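Local structure of transcriptional regulator, LacI family (Corynebacterium glutamicum, 3H5T) at residues I192-I197 with A271-V276; L298-F303 with R312-V317. The protein activates transcription of the inositol phosphate synthase gene in an inositol-dependent manner by binding a palindromic promoter motif, and takes part in regulating cell wall biogenesis. All coordinates share one frame; numbering follows the deposited sequence.

Both contacts are buried in the periplasmic-binding-protein-like region, their centres about 10 Å apart. Contact 1 lies inside one sheet, where strand 271-274 runs between 192-197 and 299-302. Contact 2 starts from 299-302, at the edge of that sheet, and lies where the chain passes to the other sheet through the segment leading into strand 316-318. Strands 271-274 and 299-302 connect the two, with V272 N 2.8 Å from S299 O and C274 N 3.1 Å from T301 O. Contact 1 is a regular ladder of four backbone bonds closed by a hydroxyl pair; contact 2 has one sound backbone bond and one weak one, and adds a CH-pi contact that contact 1 lacks.

Contact 1: residues I192-I197 with A271-V276; sequences IGILSI and AVLCTV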
loop_
_atom_site.group_PDB
_atom_site.type_symbol
_atom_site.label_atom_id
_atom_site.label_comp_id
_atom_site.label_asym_id
_atom_site.label_seq_id
_atom_site.Cartn_x
_atom_site.Cartn_y
_atom_site.Cartn_z
ATOM N N ILE A 192 -24.613 7.887 -7.360
ATOM C CA ILE A 192 -23.205 7.654 -7.087
ATOM C C ILE A 192 -22.490 6.849 -8.166
ATOM O O ILE A 192 -23.048 5.923 -8.741
ATOM C CB ILE A 192 -23.049 6.919 -5.738
ATOM C CG1 ILE A 192 -23.843 7.661 -4.659
ATOM C CG2 ILE A 192 -21.573 6.840 -5.343
ATOM C CD1 ILE A 192 -24.022 6.884 -3.376
ATOM N N GLY A 193 -21.246 7.235 -8.436
ATOM C CA GLY A 193 -20.427 6.541 -9.408
ATOM C C GLY A 193 -19.260 5.941 -8.641
ATOM O O GLY A 193 -18.939 6.410 -7.549
ATOM N N ILE A 194 -18.630 4.906 -9.194
ATOM C CA ILE A 194 -17.496 4.257 -8.542
ATOM C C ILE A 194 -16.303 4.191 -9.490
ATOM O O ILE A 194 -16.479 3.999 -10.688
ATOM C CB ILE A 194 -17.854 2.822 -8.098
ATOM C CG1 ILE A 194 -18.954 2.867 -7.030
ATOM C CG2 ILE A 194 -16.626 2.118 -7.561
ATOM C CD1 ILE A 194 -19.447 1.500 -6.572
ATOM N N LEU A 195 -15.098 4.369 -8.952
ATOM C CA LEU A 195 -13.872 4.303 -9.750
ATOM C C LEU A 195 -12.937 3.261 -9.144
ATOM O O LEU A 195 -12.802 3.178 -7.922
ATOM C CB LEU A 195 -13.163 5.663 -9.785
ATOM C CG LEU A 195 -13.846 6.753 -10.609
ATOM C CD1 LEU A 195 -13.062 8.051 -10.531
ATOM C CD2 LEU A 195 -13.956 6.290 -12.041
ATOM N N SER A 196 -12.286 2.477 -9.999
ATOM C CA SER A 196 -11.374 1.432 -9.544
ATOM C C SER A 196 -10.134 1.310 -10.394
ATOM O O SER A 196 -10.082 1.816 -11.521
ATOM C CB SER A 196 -12.070 0.068 -9.567
ATOM O OG SER A 196 -12.968 -0.072 -8.483
ATOM N N ILE A 197 -9.132 0.628 -9.851
ATOM C CA ILE A 197 -7.919 0.367 -10.611
ATOM C C ILE A 197 -8.034 -1.087 -11.096
ATOM O O ILE A 197 -9.096 -1.692 -10.953
ATOM C CB ILE A 197 -6.628 0.626 -9.773
ATOM C CG1 ILE A 197 -6.692 -0.056 -8.408
ATOM C CG2 ILE A 197 -6.442 2.128 -9.585
ATOM C CD1 ILE A 197 -5.386 0.031 -7.660
ATOM N N ALA A 271 -21.918 12.270 -6.443
ATOM C CA ALA A 271 -20.792 11.768 -5.659
ATOM C C ALA A 271 -20.038 10.659 -6.376
ATOM O O ALA A 271 -20.611 9.939 -7.195
ATOM C CB ALA A 271 -21.280 11.263 -4.308
ATOM N N VAL A 272 -18.751 10.527 -6.058
ATOM C CA VAL A 272 -17.911 9.495 -6.655
ATOM C C VAL A 272 -17.079 8.805 -5.579
ATOM O O VAL A 272 -16.272 9.450 -4.905
ATOM C CB VAL A 272 -16.944 10.087 -7.711
ATOM C CG1 VAL A 272 -15.873 9.064 -8.083
ATOM C CG2 VAL A 272 -17.723 10.507 -8.951
ATOM N N LEU A 273 -17.283 7.500 -5.411
ATOM C CA LEU A 273 -16.521 6.733 -4.428
ATOM C C LEU A 273 -15.364 6.028 -5.127
ATOM O O LEU A 273 -15.573 5.249 -6.052
ATOM C CB LEU A 273 -17.410 5.694 -3.728
ATOM C CG LEU A 273 -16.688 4.778 -2.730
ATOM C CD1 LEU A 273 -17.632 4.356 -1.630
ATOM C CD2 LEU A 273 -16.110 3.570 -3.448
ATOM N N CYS A 274 -14.147 6.312 -4.678
ATOM C CA CYS A 274 -12.946 5.715 -5.243
ATOM C C CYS A 274 -12.417 4.574 -4.390
ATOM O O CYS A 274 -12.510 4.596 -3.166
ATOM C CB CYS A 274 -11.847 6.765 -5.380
ATOM S SG CYS A 274 -12.268 8.104 -6.459
ATOM N N THR A 275 -11.833 3.594 -5.057
ATOM C CA THR A 275 -11.265 2.427 -4.415
ATOM C C THR A 275 -9.864 2.724 -3.874
ATOM O O THR A 275 -9.345 1.995 -3.014
ATOM C CB THR A 275 -11.195 1.272 -5.425
ATOM O OG1 THR A 275 -12.512 0.738 -5.621
ATOM C CG2 THR A 275 -10.271 0.186 -4.944
ATOM N N VAL A 276 -9.262 3.803 -4.369
ATOM C CA VAL A 276 -7.918 4.181 -3.949
ATOM C C VAL A 276 -7.727 5.708 -4.023
ATOM O O VAL A 276 -8.212 6.338 -4.960
ATOM C CB VAL A 276 -6.878 3.436 -4.841
ATOM C CG1 VAL A 276 -6.028 4.419 -5.633
ATOM C CG2 VAL A 276 -6.030 2.539 -3.984
#
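G193 and L195 bond to A271, L273 and T275 across a regular parallel ladder in which V272 and C274 are their bridge partners. G193 N gives its hydrogen to A271 O at 3.0 Å, and G193 O receives L273 N at 2.9 Å, so both polar backbone atoms of the glycine are used on this side. L195 repeats the pattern: its N reaches L273 O at 3.1 Å, and its O accepts T275 N in a more bent bond, with 144° at the hydrogen. Between these rungs I194 CA comes to 3.3 Å from L273 O in a CA-H...O contact. Beyond the last bridge, S196 OG and T275 OG1 pair at 3.0 Å; either hydroxyl could donate. A chi1 of -76° sets S196 OG opposite its own carbonyl carbon, where it meets T275 OG1; the side chain also packs on Q221 and V225 of helix 221-235.

Parallel strands with helices 178-186 and 221-235 on one face and 277-289 on the other form the three-layer alpha/beta core of a periplasmic-binding-protein-like subdomain. I192, I194, A271 and L273 share the first face, where helix 178-186 meets L273 through A181 and L184, and F232 of helix 221-235 covers I192. L195, V272 and C274 occupy the other.

Among the apolar contacts, L195 CD1 lies 3.9 Å from V272 CG1 and 4.1 Å from C274 SG, spanning two residues of the adjacent strand; L279 of helix 277-289 packs on both L195 and C274. On the opposite face I194 CG2 approaches L273 CD2 at 4.4 Å, a looser touch.

Contact 2: residues L298-F303 with R312-V317; sequences LSLTGF and RDLTTV
F303 meets V317 with a face of its ring: V317 CB stands 3.8 Å from the ring centroid and 25° off the normal, a CH-pi contact offset toward the rim. CB and CG1 of V317 sit above the CD1-CE1 edge of the ring, while V317 CG2 reaches beyond the rim, 3.5 Å from F303 CD1. With CG anti to the backbone N (chi1 -168°), F303 carries its ring onward to the valine at the corner where the chain turns.

Next to this pair, G302 N donates to T315 O at 2.9 Å, while the return bond from V317 N to G302 O is weak at 3.4 Å. T301 CG2 also lies 3.6 Å from T315 O, and L300 and L314 both pack against A280 of helix 277-289.

Farther out, R224 makes a cation-pi contact with F303. T316 OG1 bonds to D277 OD1 and T315 OG1 to T356 OG1, which also binds L300 O, tying both segments to one hydroxyl. A Schellman motif, with D313 at positive phi, closes helix 307-311 and turns the chain into L314. Strand 316-318 then enters the other sheet, so the segment belongs to a crossover between the two subdomains. With a single sound backbone bond, this junction is only loosely paired as sheet, and its position probably depends also on the hydroxyl bonds to T356 and D277 and on the F303-V317 contact.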
loop_
_atom_site.group_PDB
_atom_site.type_symbol
_atom_site.label_atom_id
_atom_site.label_comp_id
_atom_site.label_asym_id
_atom_site.label_seq_id
_atom_site.Cartn_x
_atom_site.Cartn_y
_atom_site.Cartn_z
ATOM N N LEU A 298 -19.070 18.265 -6.423
ATOM C CA LEU A 298 -19.070 16.807 -6.344
ATOM C C LEU A 298 -18.490 16.307 -5.016
ATOM O O LEU A 298 -17.496 16.838 -4.523
ATOM C CB LEU A 298 -18.243 16.259 -7.520
ATOM C CG LEU A 298 -18.360 14.817 -8.029
ATOM C CD1 LEU A 298 -17.866 13.847 -6.985
ATOM C CD2 LEU A 298 -19.806 14.530 -8.415
ATOM N N SER A 299 -19.124 15.294 -4.433
ATOM C CA SER A 299 -18.630 14.711 -3.190
ATOM C C SER A 299 -17.831 13.462 -3.563
ATOM O O SER A 299 -18.311 12.618 -4.326
ATOM C CB SER A 299 -19.789 14.322 -2.271
ATOM O OG SER A 299 -20.449 15.467 -1.772
ATOM N N LEU A 300 -16.614 13.341 -3.043
ATOM C CA LEU A 300 -15.796 12.177 -3.359
ATOM C C LEU A 300 -15.127 11.575 -2.130
ATOM O O LEU A 300 -14.830 12.275 -1.166
ATOM C CB LEU A 300 -14.744 12.535 -4.417
ATOM C CG LEU A 300 -13.498 13.322 -4.028
ATOM C CD1 LEU A 300 -12.590 12.420 -3.249
ATOM C CD2 LEU A 300 -12.760 13.809 -5.269
ATOM N N THR A 301 -14.901 10.269 -2.176
ATOM C CA THR A 301 -14.269 9.554 -1.079
ATOM C C THR A 301 -13.049 8.811 -1.607
ATOM O O THR A 301 -12.977 8.480 -2.789
ATOM C CB THR A 301 -15.243 8.539 -0.443
ATOM O OG1 THR A 301 -16.444 9.209 -0.041
ATOM C CG2 THR A 301 -14.622 7.911 0.780
ATOM N N GLY A 302 -12.083 8.564 -0.728
ATOM C CA GLY A 302 -10.885 7.859 -1.127
ATOM C C GLY A 302 -10.641 6.658 -0.235
ATOM O O GLY A 302 -11.499 6.307 0.570
ATOM N N PHE A 303 -9.479 6.024 -0.388
ATOM C CA PHE A 303 -9.105 4.866 0.411
ATOM C C PHE A 303 -7.582 4.728 0.372
ATOM O O PHE A 303 -6.995 4.638 -0.706
ATOM C CB PHE A 303 -9.761 3.587 -0.136
ATOM C CG PHE A 303 -9.655 2.400 0.791
ATOM C CD1 PHE A 303 -10.797 1.866 1.391
ATOM C CD2 PHE A 303 -8.418 1.819 1.079
ATOM C CE1 PHE A 303 -10.709 0.772 2.260
ATOM C CE2 PHE A 303 -8.318 0.723 1.950
ATOM C CZ PHE A 303 -9.462 0.200 2.540
ATOM N N ARG A 312 -5.014 17.438 1.997
ATOM C CA ARG A 312 -6.174 18.012 1.318
ATOM C C ARG A 312 -7.375 17.750 2.208
ATOM O O ARG A 312 -8.468 18.244 1.961
ATOM C CB ARG A 312 -6.395 17.324 -0.037
ATOM C CG ARG A 312 -6.515 18.279 -1.227
ATOM C CD ARG A 312 -7.944 18.438 -1.758
ATOM N NE ARG A 312 -8.885 18.882 -0.735
ATOM C CZ ARG A 312 -10.107 19.342 -0.987
ATOM N NH1 ARG A 312 -10.546 19.430 -2.234
ATOM N NH2 ARG A 312 -10.899 19.699 0.016
ATOM N N ASP A 313 -7.155 16.970 3.259
ATOM C CA ASP A 313 -8.218 16.593 4.177
ATOM C C ASP A 313 -9.329 15.937 3.370
ATOM O O ASP A 313 -10.492 16.327 3.444
ATOM C CB ASP A 313 -8.770 17.803 4.928
ATOM C CG ASP A 313 -9.687 17.397 6.064
ATOM O OD1 ASP A 313 -9.280 16.534 6.868
ATOM O OD2 ASP A 313 -10.809 17.931 6.160
ATOM N N LEU A 314 -8.940 14.940 2.588
ATOM C CA LEU A 314 -9.860 14.183 1.744
ATOM C C LEU A 314 -10.627 13.195 2.613
ATOM O O LEU A 314 -10.058 12.609 3.531
ATOM C CB LEU A 314 -9.058 13.400 0.702
ATOM C CG LEU A 314 -9.782 12.472 -0.275
ATOM C CD1 LEU A 314 -10.398 13.335 -1.353
ATOM C CD2 LEU A 314 -8.799 11.454 -0.896
ATOM N N THR A 315 -11.915 13.012 2.341
ATOM C CA THR A 315 -12.689 12.038 3.102
ATOM C C THR A 315 -12.137 10.712 2.589
ATOM O O THR A 315 -12.112 10.486 1.378
ATOM C CB THR A 315 -14.177 12.128 2.776
ATOM O OG1 THR A 315 -14.653 13.442 3.084
ATOM C CG2 THR A 315 -14.953 11.109 3.583
ATOM N N THR A 316 -11.689 9.841 3.487
ATOM C CA THR A 316 -11.096 8.587 3.045
ATOM C C THR A 316 -10.927 7.551 4.174
ATOM O O THR A 316 -11.194 7.838 5.338
ATOM C CB THR A 316 -9.707 8.890 2.397
ATOM O OG1 THR A 316 -9.156 7.696 1.830
ATOM C CG2 THR A 316 -8.738 9.466 3.446
ATOM N N VAL A 317 -10.492 6.347 3.808
ATOM C CA VAL A 317 -10.266 5.262 4.767
ATOM C C VAL A 317 -8.766 5.183 5.054
ATOM O O VAL A 317 -7.966 4.940 4.146
ATOM C CB VAL A 317 -10.733 3.891 4.193
ATOM C CG1 VAL A 317 -10.428 2.776 5.173
ATOM C CG2 VAL A 317 -12.224 3.933 3.887
#